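Long-range contacts in polyketide synthase/nonribosomal peptide synthetase hybrid RzxB (Pseudomonas fluorescens, PDB 5IL6), which probably dehydrates beta-hydroxyacyl intermediates through its dehydratase domain during assembly of the polyketide rhizoxin: residues L78-L83 against C128-S133; G235-L240 against A276-L281. All blocks are in the same frame, centred on the assembly; numbering follows the deposited sequence.

Interaction 1: L78-L83 against C128-S133; sequences LVISDL and CQARAS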
loop_
_atom_site.group_PDB
_atom_site.type_symbol
_atom_site.label_atom_id
_atom_site.label_comp_id
_atom_site.label_asym_id
_atom_site.label_seq_id
_atom_site.Cartn_x
_atom_site.Cartn_y
_atom_site.Cartn_z
ATOM N N LEU A 78 9.186 11.827 -0.202
ATOM C CA LEU A 78 8.441 11.530 1.011
ATOM C C LEU A 78 8.807 10.124 1.469
ATOM O O LEU A 78 8.619 9.154 0.724
ATOM C CB LEU A 78 6.941 11.646 0.745
ATOM C CG LEU A 78 6.003 12.173 1.836
ATOM C CD1 LEU A 78 6.593 13.341 2.619
ATOM C CD2 LEU A 78 4.696 12.597 1.183
ATOM N N VAL A 79 9.336 10.010 2.684
ATOM C CA VAL A 79 9.812 8.740 3.218
ATOM C C VAL A 79 8.934 8.363 4.402
ATOM O O VAL A 79 8.780 9.147 5.347
ATOM C CB VAL A 79 11.289 8.811 3.636
ATOM C CG1 VAL A 79 11.752 7.463 4.187
ATOM C CG2 VAL A 79 12.162 9.238 2.459
ATOM N N ILE A 80 8.350 7.172 4.339
ATOM C CA ILE A 80 7.618 6.577 5.448
ATOM C C ILE A 80 8.434 5.390 5.937
ATOM O O ILE A 80 8.877 4.565 5.131
ATOM C CB ILE A 80 6.201 6.154 5.024
ATOM C CG1 ILE A 80 5.407 7.376 4.546
ATOM C CG2 ILE A 80 5.481 5.451 6.172
ATOM C CD1 ILE A 80 4.111 7.031 3.836
ATOM N N SER A 81 8.648 5.314 7.248
ATOM C CA SER A 81 9.565 4.344 7.826
ATOM C C SER A 81 8.912 3.618 8.993
ATOM O O SER A 81 8.088 4.184 9.719
ATOM C CB SER A 81 10.854 5.020 8.307
ATOM O OG SER A 81 11.545 5.629 7.231
ATOM N N ASP A 82 9.302 2.356 9.164
ATOM C CA ASP A 82 8.881 1.541 10.302
ATOM C C ASP A 82 7.365 1.571 10.466
ATOM O O ASP A 82 6.829 1.848 11.541
ATOM C CB ASP A 82 9.579 1.993 11.582
ATOM C CG ASP A 82 11.074 1.785 11.528
ATOM O OD1 ASP A 82 11.533 0.992 10.678
ATOM O OD2 ASP A 82 11.792 2.407 12.338
ATOM N N LEU A 83 6.674 1.277 9.374
ATOM C CA LEU A 83 5.223 1.203 9.382
ATOM C C LEU A 83 4.792 -0.186 9.822
ATOM O O LEU A 83 5.422 -1.187 9.471
ATOM C CB LEU A 83 4.663 1.524 7.996
ATOM C CG LEU A 83 3.146 1.453 7.787
ATOM C CD1 LEU A 83 2.753 2.391 6.660
ATOM C CD2 LEU A 83 2.665 0.040 7.466
ATOM N N CYS A 128 -2.919 1.552 12.120
ATOM C CA CYS A 128 -1.650 1.706 11.428
ATOM C C CYS A 128 -0.817 2.741 12.166
ATOM O O CYS A 128 -1.348 3.730 12.676
ATOM C CB CYS A 128 -1.855 2.128 9.967
ATOM S SG CYS A 128 -0.320 2.274 9.005
ATOM N N GLN A 129 0.487 2.496 12.219
ATOM C CA GLN A 129 1.427 3.364 12.907
ATOM C C GLN A 129 2.704 3.422 12.087
ATOM O O GLN A 129 3.137 2.407 11.537
ATOM C CB GLN A 129 1.706 2.844 14.325
ATOM C CG GLN A 129 2.792 3.578 15.092
ATOM C CD GLN A 129 3.299 2.768 16.267
ATOM O OE1 GLN A 129 3.091 3.131 17.426
ATOM N NE2 GLN A 129 3.964 1.655 15.973
ATOM N N ALA A 130 3.291 4.610 11.981
ATOM C CA ALA A 130 4.520 4.767 11.219
ATOM C C ALA A 130 5.174 6.085 11.604
ATOM O O ALA A 130 4.597 6.907 12.320
ATOM C CB ALA A 130 4.253 4.717 9.712
ATOM N N ARG A 131 6.390 6.275 11.104
ATOM C CA ARG A 131 7.098 7.542 11.192
ATOM C C ARG A 131 7.492 7.960 9.783
ATOM O O ARG A 131 7.656 7.118 8.896
ATOM C CB ARG A 131 8.339 7.449 12.099
ATOM C CG ARG A 131 9.558 6.845 11.423
ATOM C CD ARG A 131 10.735 6.707 12.367
ATOM N NE ARG A 131 11.979 6.586 11.606
ATOM C CZ ARG A 131 12.746 5.500 11.556
ATOM N NH1 ARG A 131 12.427 4.406 12.236
ATOM N NH2 ARG A 131 13.854 5.509 10.825
ATOM N N ALA A 132 7.615 9.268 9.573
ATOM C CA ALA A 132 7.881 9.792 8.244
ATOM C C ALA A 132 8.925 10.897 8.316
ATOM O O ALA A 132 9.274 11.398 9.390
ATOM C CB ALA A 132 6.597 10.308 7.586
ATOM N N SER A 133 9.421 11.269 7.142
ATOM C CA SER A 133 10.416 12.327 6.991
ATOM C C SER A 133 10.461 12.700 5.513
ATOM O O SER A 133 9.741 12.129 4.688
ATOM C CB SER A 133 11.786 11.879 7.500
ATOM O OG SER A 133 12.267 10.778 6.748
HETATM O O HOH W 1 11.152 8.472 7.867
HETATM O O HOH W 2 5.779 0.691 13.868
#

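Interaction 2: G235-L240 against A276-L281; sequences GQCVLL and AILNQL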
loop_
_atom_site.group_PDB
_atom_site.type_symbol
_atom_site.label_atom_id
_atom_site.label_comp_id
_atom_site.label_asym_id
_atom_site.label_seq_id
_atom_site.Cartn_x
_atom_site.Cartn_y
_atom_site.Cartn_z
ATOM N N GLY A 235 9.453 -1.666 6.115
ATOM C CA GLY A 235 10.644 -0.958 6.556
ATOM C C GLY A 235 10.693 0.471 6.048
ATOM O O GLY A 235 10.965 1.405 6.807
ATOM N N GLN A 236 10.425 0.661 4.758
ATOM C CA GLN A 236 10.409 1.990 4.166
ATOM C C GLN A 236 9.491 2.013 2.956
ATOM O O GLN A 236 9.416 1.039 2.204
ATOM C CB GLN A 236 11.799 2.432 3.697
ATOM C CG GLN A 236 12.844 2.619 4.768
ATOM C CD GLN A 236 14.160 3.087 4.178
ATOM O OE1 GLN A 236 14.837 2.339 3.474
ATOM N NE2 GLN A 236 14.518 4.338 4.442
ATOM N N CYS A 237 8.806 3.139 2.773
ATOM C CA CYS A 237 8.110 3.448 1.528
ATOM C C CYS A 237 8.588 4.822 1.089
ATOM O O CYS A 237 8.335 5.818 1.774
ATOM C CB CYS A 237 6.593 3.430 1.692
ATOM S SG CYS A 237 5.723 3.783 0.146
ATOM N N VAL A 238 9.283 4.879 -0.042
ATOM C CA VAL A 238 9.844 6.122 -0.559
ATOM C C VAL A 238 9.071 6.506 -1.809
ATOM O O VAL A 238 8.967 5.713 -2.752
ATOM C CB VAL A 238 11.344 5.992 -0.855
ATOM C CG1 VAL A 238 11.874 7.285 -1.453
ATOM C CG2 VAL A 238 12.108 5.635 0.414
ATOM N N LEU A 239 8.521 7.717 -1.811
ATOM C CA LEU A 239 7.801 8.254 -2.959
ATOM C C LEU A 239 8.700 9.279 -3.644
ATOM O O LEU A 239 8.883 10.393 -3.141
ATOM C CB LEU A 239 6.476 8.875 -2.525
ATOM C CG LEU A 239 5.590 9.432 -3.639
ATOM C CD1 LEU A 239 5.139 8.326 -4.585
ATOM C CD2 LEU A 239 4.387 10.150 -3.044
ATOM N N LEU A 240 9.262 8.896 -4.789
ATOM C CA LEU A 240 10.196 9.733 -5.534
ATOM C C LEU A 240 9.508 10.692 -6.496
ATOM O O LEU A 240 9.975 11.821 -6.678
ATOM C CB LEU A 240 11.180 8.847 -6.298
ATOM C CG LEU A 240 12.222 8.214 -5.382
ATOM C CD1 LEU A 240 12.733 6.890 -5.909
ATOM C CD2 LEU A 240 13.361 9.209 -5.259
ATOM N N ALA A 276 8.708 4.833 -7.022
ATOM C CA ALA A 276 8.503 4.517 -5.615
ATOM C C ALA A 276 9.277 3.256 -5.265
ATOM O O ALA A 276 9.512 2.396 -6.120
ATOM C CB ALA A 276 7.017 4.336 -5.293
ATOM N N ILE A 277 9.653 3.152 -3.992
ATOM C CA ILE A 277 10.435 2.033 -3.481
ATOM C C ILE A 277 9.807 1.563 -2.178
ATOM O O ILE A 277 9.468 2.380 -1.316
ATOM C CB ILE A 277 11.909 2.420 -3.251
ATOM C CG1 ILE A 277 12.572 2.816 -4.571
ATOM C CG2 ILE A 277 12.672 1.268 -2.594
ATOM C CD1 ILE A 277 13.942 3.436 -4.401
ATOM N N LEU A 278 9.641 0.249 -2.043
ATOM C CA LEU A 278 9.206 -0.377 -0.799
ATOM C C LEU A 278 10.283 -1.356 -0.359
ATOM O O LEU A 278 10.548 -2.344 -1.054
ATOM C CB LEU A 278 7.871 -1.105 -0.969
ATOM C CG LEU A 278 6.593 -0.267 -1.040
ATOM C CD1 LEU A 278 6.464 0.439 -2.374
ATOM C CD2 LEU A 278 5.387 -1.157 -0.785
ATOM N N ASN A 279 10.900 -1.085 0.787
ATOM C CA ASN A 279 11.949 -1.937 1.329
ATOM C C ASN A 279 11.428 -2.686 2.548
ATOM O O ASN A 279 10.860 -2.080 3.463
ATOM C CB ASN A 279 13.187 -1.116 1.698
ATOM C CG ASN A 279 13.877 -0.526 0.484
ATOM O OD1 ASN A 279 14.021 -1.190 -0.543
ATOM N ND2 ASN A 279 14.308 0.724 0.594
ATOM N N GLN A 280 11.623 -4.004 2.547
ATOM C CA GLN A 280 11.287 -4.864 3.679
ATOM C C GLN A 280 9.785 -4.827 3.976
ATOM O O GLN A 280 9.340 -4.446 5.061
ATOM C CB GLN A 280 12.112 -4.480 4.911
ATOM C CG GLN A 280 13.615 -4.460 4.656
ATOM C CD GLN A 280 14.190 -5.850 4.443
ATOM O OE1 GLN A 280 14.011 -6.743 5.272
ATOM N NE2 GLN A 280 14.876 -6.041 3.322
ATOM N N LEU A 281 9.006 -5.237 2.977
ATOM C CA LEU A 281 7.566 -5.421 3.124
ATOM C C LEU A 281 7.316 -6.825 3.665
ATOM O O LEU A 281 7.578 -7.818 2.977
ATOM C CB LEU A 281 6.859 -5.210 1.787
ATOM C CG LEU A 281 5.352 -5.481 1.760
ATOM C CD1 LEU A 281 4.613 -4.514 2.672
ATOM C CD2 LEU A 281 4.824 -5.400 0.336
#

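Interaction 1: L78-L83 against C128-S133
Arg131 reaches back over Ser81, its partner in an antiparallel hydrogen-bonded pair of strands 77-85 and 124-135. Its CB lies near the Ser81 carbonyl oxygen, and CG, set between the backbone N and the carbonyl carbon (chi1 81°), comes 3.5 Å from Ser81 O. The chain then runs extended to NE, bringing the guanidinium over Ser81, whose CB lies above the centre of one face. Near the guanidinium plane NH1 adjoins Asp82 OD2; a salt bridge between them is doubtful, since the two atoms are modelled too close together. Beneath, Ser81 N donates to Arg131 O (2.6 Å) and Arg131 N to Ser81 O (3.0 Å), both bonds nearly straight. On the same face a water joins Ser81 OG to Ser133 OG.

The other face is apolar: Ile80 CG2 packs on Ala130 CB at 3.8 Å. Past the corner at Asp82, Leu83 CB meets Ala130 CB at 3.6 Å, while its CG, anti to the backbone N (chi1 178°), lies 3.8 Å from Cys128 SG. Replacing Leu83 with an alanine would probably leave Cys128 SG without its leucine neighbour and open a gap beside it. Helix 53-67 packs against this apolar face through Ile60 and Met56; strand 110-118 flanks 124-135, and 230-239 pairs with the far edge of 77-85.

Interaction 2: G235-L240 against A276-L281
Gln236 and Asn279, paired on one face of the sheet, both hold CG anti to the carbonyl carbon (chi1 -65° and -67°), and their amides meet. Asn279 ND2 gives a weak hydrogen bond to Gln236 OE1 at 3.3 Å, the amide planes turned 36° from each other. Below them the backbones bond in both directions: Gln236 N meets Asn279 O on a lone pair, and Asn279 N returns to Gln236 O at 3.0 Å. Gly235 and Gln236 both face Asn279, forming a classic beta bulge in an otherwise regular antiparallel ladder of the hotdog-type dehydratase fold. At the bulge Gly235 N donates to Gln280 O from above the carbonyl plane, and a CB on Gly235 would clash with Asn279 O. Further along, Val238 and Ile277 exchange two backbone bonds, the one from Val238 N being the shorter at 2.8 Å. Their side chains stand beside the amide pair, and Ile277 CD1 extends to Leu240 CD1 at 4.0 Å. On the reverse face Cys237 SG lies 4.3 Å from Leu278 CD1; Cys237 also touches Ile57 of helix 53-67, whereas Leu278 packs on Leu207 and Met211 of helix 204-212.

In the fold
Interactions 1 and 2 meet side by side where strands 77-85 and 230-239 are neighbours: Ile80 O lies 2.8 Å from Cys237 N, a probable hydrogen bond that joins the two family regions of the double-hotdog dehydratase. Interaction 1 is the more buried of the two, yet it has an exposed, oppositely charged pair, Asp82 and Arg131, at its corner, whose salt bridge is doubtful as modelled; interaction 2 is partly buried, and its polar side-chain link is a weak bond between neutral amides. Both turn an apolar face toward helix 53-67, which Ile80 and Cys237 touch from adjacent strands, and helix 204-212 also packs on interaction 2. Each contains a chain corner, at Asp82 and Gly235, and these two residues are themselves paired by backbone hydrogen bonding.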